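Local coordinates for SPD1 nuclease (Streptococcus pyogenes, PDB 2XGR), which is a prophage-encoded extracellular DNase that probably hydrolyses DNA with the help of a metal ion, using a His-Me finger endonuclease domain, at residues Thr184-Gly189 / Pro194-Leu199; Leu161-Arg166 / Val230-Ser235. All coordinates share one frame; numbering follows the deposited sequence. Where two conformers were deposited one is given.

Contact 1 of 2, residues Thr184-Gly189 / Pro194-Leu199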
# COMPACT_ATOMS: atom_id res chain seq x y z
N THR A 184 -6.35 -0.09 1.47
CA THR A 184 -7.68 -0.17 2.20
C THR A 184 -7.73 -1.36 3.14
O THR A 184 -7.59 -2.53 2.68
CB THR A 184 -8.85 -0.32 1.16
OG1 THR A 184 -8.78 0.69 0.14
CG2 THR A 184 -10.22 -0.34 1.86
N PRO A 185 -7.91 -1.10 4.45
CA PRO A 185 -8.06 -2.21 5.40
C PRO A 185 -9.47 -2.76 5.26
O PRO A 185 -10.41 -1.97 5.03
CB PRO A 185 -7.80 -1.55 6.76
CG PRO A 185 -8.25 -0.06 6.61
CD PRO A 185 -7.90 0.22 5.09
N ILE A 186 -9.59 -4.08 5.38
CA ILE A 186 -10.87 -4.77 5.28
C ILE A 186 -11.23 -5.33 6.66
O ILE A 186 -10.52 -6.19 7.20
CB ILE A 186 -10.77 -5.93 4.24
CG1 ILE A 186 -10.17 -5.48 2.86
CG2 ILE A 186 -12.15 -6.61 4.01
CD1 ILE A 186 -10.95 -4.39 2.21
N TYR A 187 -12.39 -4.89 7.20
CA TYR A 187 -12.76 -5.32 8.58
C TYR A 187 -13.99 -6.22 8.48
O TYR A 187 -14.78 -6.13 7.51
CB TYR A 187 -13.14 -4.14 9.47
CG TYR A 187 -12.04 -3.08 9.63
CD1 TYR A 187 -11.03 -3.24 10.57
CD2 TYR A 187 -12.06 -1.94 8.81
CE1 TYR A 187 -10.03 -2.27 10.68
CE2 TYR A 187 -11.11 -0.95 8.92
CZ TYR A 187 -10.08 -1.13 9.89
OH TYR A 187 -9.11 -0.13 10.02
N SER A 188 -14.15 -7.04 9.51
CA SER A 188 -15.36 -7.78 9.73
C SER A 188 -16.01 -7.27 10.99
O SER A 188 -15.36 -7.21 12.05
CB SER A 188 -15.05 -9.27 9.91
OG SER A 188 -16.23 -9.94 10.50
N GLY A 189 -17.29 -6.91 10.88
CA GLY A 189 -18.07 -6.57 12.10
C GLY A 189 -17.44 -5.50 12.97
O GLY A 189 -17.09 -4.43 12.46
N PRO A 194 -7.92 -5.15 11.01
CA PRO A 194 -8.42 -5.69 9.72
C PRO A 194 -7.96 -7.10 9.45
O PRO A 194 -6.84 -7.42 9.71
CB PRO A 194 -7.83 -4.72 8.63
CG PRO A 194 -6.57 -4.14 9.31
CD PRO A 194 -6.80 -4.20 10.85
N ARG A 195 -8.80 -7.95 8.87
CA ARG A 195 -8.40 -9.30 8.49
C ARG A 195 -7.48 -9.29 7.29
O ARG A 195 -6.70 -10.22 7.09
CB ARG A 195 -9.66 -10.07 8.10
CG ARG A 195 -10.58 -10.26 9.32
CD ARG A 195 -10.33 -11.55 9.95
NE ARG A 195 -11.21 -11.72 11.14
CZ ARG A 195 -11.36 -12.88 11.77
NH1 ARG A 195 -10.70 -13.93 11.28
NH2 ARG A 195 -12.11 -12.98 12.91
N GLN A 196 -7.68 -8.28 6.44
CA GLN A 196 -6.98 -8.20 5.17
C GLN A 196 -6.64 -6.74 4.88
O GLN A 196 -7.27 -5.81 5.39
CB GLN A 196 -7.83 -8.71 3.98
CG GLN A 196 -8.19 -10.17 4.11
CD GLN A 196 -9.20 -10.58 3.09
OE1 GLN A 196 -10.08 -9.80 2.71
NE2 GLN A 196 -9.05 -11.79 2.59
N ILE A 197 -5.61 -6.53 4.03
CA ILE A 197 -5.37 -5.18 3.50
C ILE A 197 -5.31 -5.28 1.98
O ILE A 197 -4.68 -6.20 1.43
CB ILE A 197 -3.91 -4.68 3.98
CG1 ILE A 197 -3.82 -4.72 5.51
CG2 ILE A 197 -3.58 -3.27 3.39
CD1 ILE A 197 -4.63 -3.65 6.28
N GLU A 198 -5.98 -4.34 1.31
CA GLU A 198 -6.03 -4.32 -0.15
C GLU A 198 -5.06 -3.24 -0.66
O GLU A 198 -5.25 -2.07 -0.30
CB GLU A 198 -7.43 -3.87 -0.59
CG GLU A 198 -7.60 -3.84 -2.07
CD GLU A 198 -8.88 -3.15 -2.54
OE1 GLU A 198 -9.85 -3.90 -2.81
OE2 GLU A 198 -8.92 -1.90 -2.73
N LEU A 199 -4.05 -3.62 -1.48
CA LEU A 199 -3.20 -2.67 -2.11
C LEU A 199 -3.66 -2.51 -3.54
O LEU A 199 -3.72 -3.49 -4.26
CB LEU A 199 -1.74 -3.26 -2.17
CG LEU A 199 -0.98 -3.30 -0.82
CD1 LEU A 199 -1.55 -4.40 0.13
CD2 LEU A 199 0.51 -3.59 -1.10
O HOH W 1 -7.18 -0.15 -1.84
O HOH W 2 -10.77 0.42 -1.68
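Thr184 and Glu198 form an antiparallel hydrogen-bonded pair in a beta hairpin. Thr184 N donates a hydrogen bond to Glu198 O at 2.9 Å, and Glu198 N donates one to Thr184 O at 2.8 Å. Both bonds are nearly straight. Toward the turn, Ile186 N bonds Gln196 O at 2.9 Å. The return bond there is shifted by one residue: Arg195 N reaches Ile186 O, but weakly, bent to 129°. Regular pairing ends here.

Between these pairs lies the non-hydrogen-bonded pair of Pro185 and Ile197. Proline lacks an N-H, and a non-hydrogen-bonded position needs none toward strand 196-199. On this face the packing is apolar. Pro185 CB sits 3.7 Å from Pro194 CB and 3.8 Å from Ile197 CD1. With CG1 beside the backbone N (chi1 -57°) and chi2 at -72°, the Ile197 chain folds CD1 back to Pro185. The Tyr187 ring extends the patch, lying alongside Pro194 with CE1 3.8 Å from Pro194 CD. Its hydroxyl is held by Ala73 O.

The other face carries Thr184, Ile186, Gln196 and Glu198. Thr184 and Glu198 run side by side. Their polar ends, OG1 and OE2, do not bond directly. In the conformer given for Glu198, one of two deposited, two waters bridge them, each 2.7 Å from Thr184 OG1. Ile186 lies across Gln196, its CG2 near OE1, while Gln196 NE2 bonds Glu233 of the next strand.

Glu191 in the turn makes a salt bridge with Arg195. Strand 228-233 flanks 196-199 on the edge away from 184-186, with backbone bonds from Ile197 to Leu232 and from Leu199 to Val230. Val138 of strand 137-139 covers the Pro185, Tyr187, Pro194 and Ile197 side, and Met160 of helix 160-173 also touches Ile197.

Contact 2 of 2, residues Leu161-Arg166 / Val230-Ser235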
# COMPACT_ATOMS: atom_id res chain seq x y z
N LEU A 161 5.93 -4.72 2.34
CA LEU A 161 7.24 -4.16 1.90
C LEU A 161 7.66 -4.65 0.51
O LEU A 161 8.20 -3.88 -0.29
CB LEU A 161 8.32 -4.54 2.97
CG LEU A 161 9.75 -4.04 2.72
CD1 LEU A 161 9.80 -2.51 2.79
CD2 LEU A 161 10.67 -4.72 3.76
N TYR A 162 7.37 -5.92 0.19
CA TYR A 162 7.67 -6.49 -1.12
C TYR A 162 7.09 -5.58 -2.19
O TYR A 162 7.77 -5.22 -3.19
CB TYR A 162 6.95 -7.90 -1.21
CG TYR A 162 7.02 -8.51 -2.59
CD1 TYR A 162 7.99 -9.47 -2.90
CD2 TYR A 162 6.16 -8.09 -3.62
CE1 TYR A 162 8.07 -10.05 -4.14
CE2 TYR A 162 6.27 -8.63 -4.90
CZ TYR A 162 7.25 -9.62 -5.13
OH TYR A 162 7.40 -10.14 -6.40
N TYR A 163 5.85 -5.17 -2.00
CA TYR A 163 5.15 -4.43 -3.08
C TYR A 163 5.63 -2.96 -3.09
O TYR A 163 5.91 -2.38 -4.15
CB TYR A 163 3.61 -4.43 -2.83
CG TYR A 163 3.13 -5.87 -2.91
CD1 TYR A 163 2.80 -6.46 -4.15
CD2 TYR A 163 3.15 -6.64 -1.77
CE1 TYR A 163 2.50 -7.83 -4.22
CE2 TYR A 163 2.82 -8.05 -1.82
CZ TYR A 163 2.49 -8.61 -3.07
OH TYR A 163 2.23 -9.97 -3.07
N GLU A 164 5.69 -2.33 -1.91
CA GLU A 164 6.06 -0.91 -1.85
C GLU A 164 7.51 -0.66 -2.30
O GLU A 164 7.74 0.28 -3.03
CB GLU A 164 5.87 -0.39 -0.42
CG GLU A 164 4.34 -0.28 -0.11
CD GLU A 164 4.07 0.41 1.24
OE1 GLU A 164 2.89 0.83 1.40
OE2 GLU A 164 5.00 0.52 2.08
N ASN A 165 8.46 -1.53 -1.96
CA ASN A 165 9.82 -1.35 -2.46
C ASN A 165 9.87 -1.46 -3.99
O ASN A 165 10.64 -0.75 -4.67
CB ASN A 165 10.81 -2.37 -1.84
CG ASN A 165 11.36 -1.93 -0.45
OD1 ASN A 165 12.26 -2.60 0.16
ND2 ASN A 165 10.83 -0.85 0.05
N ARG A 166 9.09 -2.36 -4.54
CA ARG A 166 9.12 -2.49 -6.00
C ARG A 166 8.43 -1.32 -6.66
O ARG A 166 8.91 -0.87 -7.72
CB ARG A 166 8.51 -3.83 -6.38
CG ARG A 166 9.45 -5.00 -6.06
CD ARG A 166 8.78 -6.35 -6.22
NE ARG A 166 9.81 -7.42 -6.03
CZ ARG A 166 10.39 -7.71 -4.86
NH1 ARG A 166 10.07 -7.13 -3.71
NH2 ARG A 166 11.33 -8.66 -4.81
N VAL A 230 -3.93 -6.19 -4.94
CA VAL A 230 -3.30 -7.33 -4.23
C VAL A 230 -4.00 -7.38 -2.88
O VAL A 230 -4.13 -6.33 -2.20
CB VAL A 230 -1.76 -7.01 -4.05
CG1 VAL A 230 -1.23 -8.03 -3.06
CG2 VAL A 230 -1.08 -7.17 -5.40
N ILE A 231 -4.50 -8.56 -2.47
CA ILE A 231 -5.15 -8.66 -1.14
C ILE A 231 -4.23 -9.49 -0.24
O ILE A 231 -3.89 -10.64 -0.55
CB ILE A 231 -6.57 -9.36 -1.22
CG1 ILE A 231 -7.49 -8.52 -2.09
CG2 ILE A 231 -7.16 -9.60 0.22
CD1 ILE A 231 -8.84 -9.20 -2.45
N LEU A 232 -3.76 -8.87 0.83
CA LEU A 232 -2.88 -9.56 1.77
C LEU A 232 -3.58 -9.85 3.06
O LEU A 232 -4.39 -9.04 3.54
CB LEU A 232 -1.63 -8.70 2.07
CG LEU A 232 -0.78 -8.37 0.85
CD1 LEU A 232 0.48 -7.49 1.25
CD2 LEU A 232 -0.30 -9.65 0.22
N GLU A 233 -3.26 -11.01 3.64
CA GLU A 233 -3.85 -11.38 4.92
C GLU A 233 -3.11 -10.74 6.07
O GLU A 233 -1.86 -10.73 6.11
CB GLU A 233 -3.82 -12.96 5.09
CG GLU A 233 -4.56 -13.74 4.04
CD GLU A 233 -6.09 -13.52 4.03
OE1 GLU A 233 -6.71 -13.37 5.12
OE2 GLU A 233 -6.65 -13.44 2.91
N ASN A 234 -3.86 -10.25 7.06
CA ASN A 234 -3.28 -9.68 8.26
C ASN A 234 -3.23 -10.82 9.30
O ASN A 234 -4.15 -10.96 10.13
CB ASN A 234 -4.09 -8.50 8.76
CG ASN A 234 -3.39 -7.71 9.86
OD1 ASN A 234 -2.18 -7.91 10.13
ND2 ASN A 234 -4.10 -6.75 10.43
N SER A 235 -2.18 -11.63 9.20
CA SER A 235 -1.92 -12.79 10.07
C SER A 235 -0.42 -13.05 10.08
O SER A 235 0.35 -12.37 9.37
CB SER A 235 -2.69 -14.02 9.53
OG SER A 235 -2.25 -14.34 8.22
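Tyr163 packs helix 160-173 against Val230 and Leu232 of strand 228-233, a buried helix-on-sheet contact. It lies in the core of the nuclease domain, where the helix rests on the large antiparallel sheet. Nearby helix 142-146 follows strands 119-121 and 137-139, and these three elements are probably the beta-beta-alpha unit of the His-Me finger fold. Leu144 of that helix also touches Leu232.

No hydrogen bond crosses between the two segments. One aromatic ring meets two aliphatic side chains of the strand. Val230 and Leu232 are two residues apart, so both face the helix, while Ile231 between them turns to the other, exposed side of the sheet. Val230 makes a CH-pi contact: CG1 lies 4.1 Å from the centroid of the Tyr163 ring, 25° off the ring normal. It is offset toward the rim, and its nearest ring atom is Tyr163 CZ at 3.8 Å. The second methyl, CG2, sits as close to Tyr163 CE1, so both branches of the valine bear on the ring. Leu232 meets the CE2 side obliquely, with CD1 3.9 Å from Tyr163 CE2.

The CB of Tyr163 already points toward the strand, and chi1 of -64° with chi2 of -85° turns a ring face to Val230. The phenol oxygen is buried yet satisfied, by Pro157 O and Ser217 OG. Leu199 of strand 196-204 adds a further side chain against the ring.

The opposite face of the ring is covered from within the helix. Tyr162 CD2 sits 3.5 Å above the Tyr163 ring plane, over its centre. Tyr162 is backed in turn by the Arg166 guanidinium, whose NH1 lies over the rim of the Tyr162 ring, bonds Tyr162 O at 3.0 Å, and also bonds Asp154 O.

Overall arrangement
From the N terminus, the first segment met is 161-166, on helix 160-173. The chain then enters strand 178-186, turns, and returns along strand 196-204. Contact 1 closes this short hairpin loop. The chain goes on through strand 209-214 to strand 228-233, where contact 2 closes a much longer loop back to the helix. Contact 1 is therefore nested inside contact 2; the two do not cross. Their centres are about 12 Å apart. They meet directly, because strands 196-204 and 228-233 are neighbours in one antiparallel sheet. Contact 1 joins strands within that sheet, and contact 2 ties the helix to it.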